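Local coordinates for protein tyrosine--tRNA ligase, mitochondrial (Emericella nidulans, PDB 5IHX) that probably attaches L-tyrosine to its cognate mitochondrial tRNA at the expense of ATP, as a class I aminoacyl-tRNA synthetase, and here holds a bound tyrosine, at residues 323-326 with 327-331; 78-81 with 82-85. All coordinates share one frame; numbering follows the deposited sequence.

Interaction 1: residues 323-326 with 327-331; sequences AVER and YLKMF
Glu325 and Lys329 start in different directions: CG of Glu325 lies anti to its backbone N (chi1 175°), whereas CG of Lys329 lies anti to its carbonyl carbon (chi1 -66°). Both chains then run extended side by side, one turn apart on the alpha-helix 321-331, and form an i to i+4 salt bridge. It is a loose one, with Lys329 NZ 3.4 Å from Glu325 OE2, as suits long charged chains at a partly exposed surface. The backbone supplies the regular i to i+4 bonds: Tyr327 N donates a hydrogen bond to Ala323 O at 3.0 Å, and Leu328 N to Val324 O at 2.9 Å. The Tyr327 ring has neighbours a turn away on both faces, Ala323 CB over one and Phe331 CE2 over the opposite one, each offset toward the rim; the small methyl of alanine suits a place against the face of a large ring. Val324 and Leu328, branched and apolar, occupy the buried side, where both meet helix 354-368. On another side Arg326 and Met330 cross. The guanidinium is bonded through NH2 to Gly45 O, which anchors its far end, while the flexible methionine brings CE to 3.8 Å from Arg326 CG. Its sulfur lies at the guanidinium edge, where Arg326 NE makes a weak N-H...S bond to Met330 SD at 3.6 Å.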
ATOM      1  N   ALA A 323       6.338  32.091 -30.976  1.00 33.76           N
ATOM      2  CA  ALA A 323       6.151  31.605 -29.609  1.00 33.72           C
ATOM      3  C   ALA A 323       6.585  32.616 -28.543  1.00 32.09           C
ATOM      4  O   ALA A 323       6.161  32.522 -27.391  1.00 27.93           O
ATOM      5  CB  ALA A 323       6.913  30.302 -29.420  1.00 31.53           C
ATOM      6  N   VAL A 324       7.422  33.579 -28.919  1.00 26.63           N
ATOM      7  CA  VAL A 324       8.065  34.442 -27.930  1.00 27.63           C
ATOM      8  C   VAL A 324       7.065  35.272 -27.120  1.00 23.48           C
ATOM      9  O   VAL A 324       7.266  35.487 -25.923  1.00 32.89           O
ATOM     10  CB  VAL A 324       9.101  35.386 -28.591  1.00 27.14           C
ATOM     11  CG1 VAL A 324       8.428  36.383 -29.526  1.00 24.31           C
ATOM     12  CG2 VAL A 324       9.916  36.111 -27.520  1.00 26.52           C
ATOM     13  N   GLU A 325       5.997  35.746 -27.753  1.00 27.99           N
ATOM     14  CA  GLU A 325       5.020  36.558 -27.035  1.00 28.34           C
ATOM     15  C   GLU A 325       4.355  35.763 -25.921  1.00 28.54           C
ATOM     16  O   GLU A 325       4.192  36.260 -24.805  1.00 28.96           O
ATOM     17  CB  GLU A 325       3.949  37.117 -27.971  1.00 25.84           C
ATOM     18  CG  GLU A 325       2.856  37.876 -27.216  1.00 37.31           C
ATOM     19  CD  GLU A 325       1.918  38.654 -28.122  1.00 53.67           C
ATOM     20  OE1 GLU A 325       2.147  38.679 -29.351  1.00 50.18           O
ATOM     21  OE2 GLU A 325       0.950  39.246 -27.594  1.00 54.76           O
ATOM     22  N   ARG A 326       3.953  34.533 -26.221  1.00 29.30           N
ATOM     23  CA  ARG A 326       3.317  33.704 -25.208  1.00 25.35           C
ATOM     24  C   ARG A 326       4.315  33.375 -24.100  1.00 28.14           C
ATOM     25  O   ARG A 326       3.956  33.367 -22.922  1.00 26.34           O
ATOM     26  CB  ARG A 326       2.748  32.419 -25.811  1.00 36.03           C
ATOM     27  CG  ARG A 326       2.198  31.485 -24.747  1.00 49.01           C
ATOM     28  CD  ARG A 326       0.985  30.709 -25.213  1.00 63.52           C
ATOM     29  NE  ARG A 326       0.272  30.125 -24.079  1.00 64.91           N
ATOM     30  CZ  ARG A 326      -0.903  29.509 -24.162  1.00 56.82           C
ATOM     31  NH1 ARG A 326      -1.515  29.387 -25.334  1.00 61.73           N
ATOM     32  NH2 ARG A 326      -1.470  29.017 -23.070  1.00 43.41           N
ATOM     33  N   TYR A 327       5.566  33.113 -24.472  1.00 27.29           N
ATOM     34  CA  TYR A 327       6.594  32.798 -23.478  1.00 30.07           C
ATOM     35  C   TYR A 327       6.851  33.981 -22.548  1.00 27.99           C
ATOM     36  O   TYR A 327       7.067  33.793 -21.351  1.00 29.86           O
ATOM     37  CB  TYR A 327       7.904  32.384 -24.151  1.00 28.33           C
ATOM     38  CG  TYR A 327       7.936  30.951 -24.639  1.00 30.30           C
ATOM     39  CD1 TYR A 327       6.764  30.259 -24.922  1.00 37.85           C
ATOM     40  CD2 TYR A 327       9.144  30.285 -24.799  1.00 33.96           C
ATOM     41  CE1 TYR A 327       6.797  28.949 -25.365  1.00 40.75           C
ATOM     42  CE2 TYR A 327       9.187  28.977 -25.238  1.00 38.92           C
ATOM     43  CZ  TYR A 327       8.012  28.313 -25.520  1.00 44.59           C
ATOM     44  OH  TYR A 327       8.053  27.009 -25.960  1.00 54.90           O
ATOM     45  N   LEU A 328       6.832  35.193 -23.093  1.00 25.14           N
ATOM     46  CA  LEU A 328       6.982  36.393 -22.274  1.00 25.11           C
ATOM     47  C   LEU A 328       5.901  36.439 -21.197  1.00 29.79           C
ATOM     48  O   LEU A 328       6.157  36.834 -20.059  1.00 27.67           O
ATOM     49  CB  LEU A 328       6.918  37.659 -23.134  1.00 23.60           C
ATOM     50  CG  LEU A 328       8.198  38.058 -23.879  1.00 27.22           C
ATOM     51  CD1 LEU A 328       7.907  39.149 -24.898  1.00 26.76           C
ATOM     52  CD2 LEU A 328       9.267  38.523 -22.903  1.00 26.91           C
ATOM     53  N   LYS A 329       4.694  36.022 -21.562  1.00 26.86           N
ATOM     54  CA  LYS A 329       3.573  36.029 -20.632  1.00 27.64           C
ATOM     55  C   LYS A 329       3.679  34.911 -19.595  1.00 25.22           C
ATOM     56  O   LYS A 329       3.320  35.103 -18.434  1.00 28.24           O
ATOM     57  CB  LYS A 329       2.253  35.910 -21.396  1.00 25.84           C
ATOM     58  CG  LYS A 329       1.942  37.112 -22.270  1.00 32.12           C
ATOM     59  CD  LYS A 329       0.744  36.861 -23.169  1.00 35.08           C
ATOM     60  CE  LYS A 329       0.393  38.097 -23.982  1.00 42.79           C
ATOM     61  NZ  LYS A 329      -0.693  37.829 -24.966  1.00 45.82           N
ATOM     62  N   MET A 330       4.179  33.752 -20.011  1.00 23.02           N
ATOM     63  CA  MET A 330       4.216  32.580 -19.140  1.00 27.89           C
ATOM     64  C   MET A 330       5.455  32.539 -18.239  1.00 30.33           C
ATOM     65  O   MET A 330       5.382  32.041 -17.112  1.00 29.82           O
ATOM     66  CB  MET A 330       4.149  31.293 -19.975  1.00 26.26           C
ATOM     67  CG  MET A 330       2.838  31.106 -20.732  1.00 26.50           C
ATOM     68  SD  MET A 330       2.642  29.463 -21.467  1.00 35.08           S
ATOM     69  CE  MET A 330       4.173  29.286 -22.376  1.00 29.63           C
ATOM     70  N   PHE A 331       6.585  33.042 -18.734  1.00 25.54           N
ATOM     71  CA  PHE A 331       7.864  32.892 -18.033  1.00 28.77           C
ATOM     72  C   PHE A 331       8.376  34.150 -17.320  1.00 27.92           C
ATOM     73  O   PHE A 331       9.448  34.116 -16.720  1.00 30.66           O
ATOM     74  CB  PHE A 331       8.942  32.418 -19.014  1.00 27.44           C
ATOM     75  CG  PHE A 331       8.827  30.970 -19.391  1.00 33.50           C
ATOM     76  CD1 PHE A 331       9.198  29.980 -18.497  1.00 29.58           C
ATOM     77  CD2 PHE A 331       8.363  30.597 -20.643  1.00 26.65           C
ATOM     78  CE1 PHE A 331       9.102  28.645 -18.839  1.00 33.87           C
ATOM     79  CE2 PHE A 331       8.266  29.263 -20.990  1.00 30.36           C
ATOM     80  CZ  PHE A 331       8.636  28.285 -20.086  1.00 31.33           C
TER

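Interaction 2: residues 78-81 with 82-85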
ATOM      1  N   SER A  78      18.581  18.275 -10.275  1.00 38.00           N
ATOM      2  CA  SER A  78      18.114  19.601 -10.650  1.00 36.11           C
ATOM      3  C   SER A  78      16.813  19.533 -11.433  1.00 31.72           C
ATOM      4  O   SER A  78      16.539  18.555 -12.129  1.00 36.29           O
ATOM      5  CB  SER A  78      19.175  20.324 -11.482  1.00 32.77           C
ATOM      6  OG  SER A  78      18.644  21.504 -12.061  1.00 30.62           O
ATOM      7  N   MET A  79      16.012  20.584 -11.307  1.00 24.30           N
ATOM      8  CA  MET A  79      14.890  20.802 -12.203  1.00 35.21           C
ATOM      9  C   MET A  79      15.395  21.426 -13.495  1.00 37.69           C
ATOM     10  O   MET A  79      16.523  21.924 -13.554  1.00 29.11           O
ATOM     11  CB  MET A  79      13.852  21.709 -11.547  1.00 33.30           C
ATOM     12  CG  MET A  79      13.152  21.081 -10.353  1.00 47.74           C
ATOM     13  SD  MET A  79      11.813  22.103  -9.728  1.00 56.81           S
ATOM     14  CE  MET A  79      12.740  23.518  -9.133  1.00 60.10           C
ATOM     15  N   HIS A  80      14.553  21.398 -14.523  1.00 29.92           N
ATOM     16  CA  HIS A  80      14.856  22.051 -15.789  1.00 33.58           C
ATOM     17  C   HIS A  80      13.663  22.902 -16.201  1.00 28.96           C
ATOM     18  O   HIS A  80      12.645  22.926 -15.512  1.00 32.13           O
ATOM     19  CB  HIS A  80      15.198  21.023 -16.873  1.00 29.06           C
ATOM     20  CG  HIS A  80      14.184  19.935 -17.014  1.00 34.80           C
ATOM     21  ND1 HIS A  80      13.173  19.975 -17.951  1.00 40.56           N
ATOM     22  CD2 HIS A  80      14.032  18.767 -16.347  1.00 46.94           C
ATOM     23  CE1 HIS A  80      12.436  18.882 -17.847  1.00 40.48           C
ATOM     24  NE2 HIS A  80      12.937  18.134 -16.880  1.00 35.06           N
ATOM     25  N   VAL A  81      13.796  23.599 -17.321  1.00 24.77           N
ATOM     26  CA  VAL A  81      12.790  24.560 -17.756  1.00 27.95           C
ATOM     27  C   VAL A  81      11.420  23.900 -17.920  1.00 31.64           C
ATOM     28  O   VAL A  81      10.391  24.555 -17.762  1.00 26.86           O
ATOM     29  CB  VAL A  81      13.224  25.244 -19.071  1.00 23.66           C
ATOM     30  CG1 VAL A  81      12.098  26.094 -19.653  1.00 30.09           C
ATOM     31  CG2 VAL A  81      14.456  26.099 -18.830  1.00 30.46           C
ATOM     32  N   GLY A  82      11.412  22.607 -18.230  1.00 33.90           N
ATOM     33  CA  GLY A  82      10.171  21.872 -18.403  1.00 29.97           C
ATOM     34  C   GLY A  82       9.319  21.746 -17.147  1.00 31.22           C
ATOM     35  O   GLY A  82       8.146  21.386 -17.231  1.00 42.02           O
ATOM     36  N   HIS A  83       9.895  22.053 -15.987  1.00 40.01           N
ATOM     37  CA  HIS A  83       9.167  21.995 -14.716  1.00 38.33           C
ATOM     38  C   HIS A  83       8.549  23.326 -14.307  1.00 36.81           C
ATOM     39  O   HIS A  83       7.779  23.386 -13.351  1.00 41.68           O
ATOM     40  CB  HIS A  83      10.088  21.557 -13.567  1.00 44.35           C
ATOM     41  CG  HIS A  83      10.507  20.121 -13.612  1.00 60.65           C
ATOM     42  ND1 HIS A  83      11.748  19.717 -14.056  1.00 51.64           N
ATOM     43  CD2 HIS A  83       9.863  18.996 -13.222  1.00 76.24           C
ATOM     44  CE1 HIS A  83      11.841  18.403 -13.959  1.00 55.42           C
ATOM     45  NE2 HIS A  83      10.710  17.941 -13.456  1.00 76.45           N
ATOM     46  N   MET A  84       8.891  24.394 -15.017  1.00 32.80           N
ATOM     47  CA  MET A  84       8.691  25.733 -14.474  1.00 33.93           C
ATOM     48  C   MET A  84       7.261  26.269 -14.423  1.00 30.33           C
ATOM     49  O   MET A  84       6.928  27.005 -13.495  1.00 34.11           O
ATOM     50  CB  MET A  84       9.544  26.729 -15.262  1.00 39.18           C
ATOM     51  CG  MET A  84      10.988  26.817 -14.792  1.00 43.65           C
ATOM     52  SD  MET A  84      11.151  27.092 -13.013  1.00 44.71           S
ATOM     53  CE  MET A  84      10.352  28.687 -12.839  1.00 43.97           C
ATOM     54  N   LEU A  85       6.417  25.924 -15.392  1.00 29.50           N
ATOM     55  CA  LEU A  85       5.131  26.611 -15.513  1.00 31.46           C
ATOM     56  C   LEU A  85       4.240  26.432 -14.278  1.00 27.43           C
ATOM     57  O   LEU A  85       3.640  27.400 -13.814  1.00 26.16           O
ATOM     58  CB  LEU A  85       4.384  26.167 -16.775  1.00 28.54           C
ATOM     59  CG  LEU A  85       5.039  26.544 -18.113  1.00 29.36           C
ATOM     60  CD1 LEU A  85       4.089  26.271 -19.271  1.00 34.82           C
ATOM     61  CD2 LEU A  85       5.522  27.992 -18.142  1.00 28.63           C
TER
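His80 and His83 pack ring against ring, the two histidines of the HVGH sequence, which is the HIGH signature of class I aminoacyl-tRNA synthetases. In this class these histidines help bind ATP and promote amino acid activation, as they probably do here. As expected for that motif, it lies between the first parallel strand of the nucleotide-binding fold, 68-72, and the start of helix 84-95. The pair is an offset edge-to-face stack: the edge of His83 is turned to the face of His80, with the planes at 64° and the centroids 4.3 Å apart. His83 ND1 sits over that face near its rim. The same nitrogen accepts a long, weak but nearly straight bond from His80 N (3.3 Å, 176°), which would help to fix the rotation of the imidazole. His80 CG lies between its backbone N and carbonyl carbon (chi1 51°), a torsion that folds the ring back beside Gly82 and His83. Gly82, having no side chain, lets the His80 ring lie close, with ND1 3.6 Å from Gly82 CA.

The backbone of the same residues turns tightly into the helix. His83 N bonds to His80 O at 2.9 Å, and Met84 N to Val81 O; both donors stand above the carbonyl plane. Met79 adds an apolar cover, its CG over one face of His83.

Further out, Met79 N is bonded to Gln139 of helix 126-153, and the backbones of Met79 and Val81 are bonded to Leu302 and Ile300. Buried Val81 and Met84 suit the hydrophobic surroundings made by Ile300, Leu302 and Phe331. The bound tyrosine is about 6 Å from the His83 side chain, consistent with a place beside the catalytic pocket. Just ahead of the turn, Ser78 OG donates to Met79 O at 2.6 Å.

How the interactions relate
Interaction 2 comes first along the chain, at the entry to helix 84-95 beside the parallel strands of the nucleotide-binding domain; interaction 1 follows more than 200 residues later on helix 321-331. Their centres are about 15 Å apart, yet they touch through Phe331. Its CZ packs 3.7 Å from Leu85 CD2, and its CE1 lies 4.0 Å from Val81 CG1; Met330 CB also meets Leu85. The apolar end of the later helix thus rests against the HVGH turn and the first residues of its helix. The contact joins the helices near the end of this C-terminally truncated construct to the nucleotide-binding catalytic domain, on Val81, Met84 and Leu85, close in sequence to His83 near the bound tyrosine.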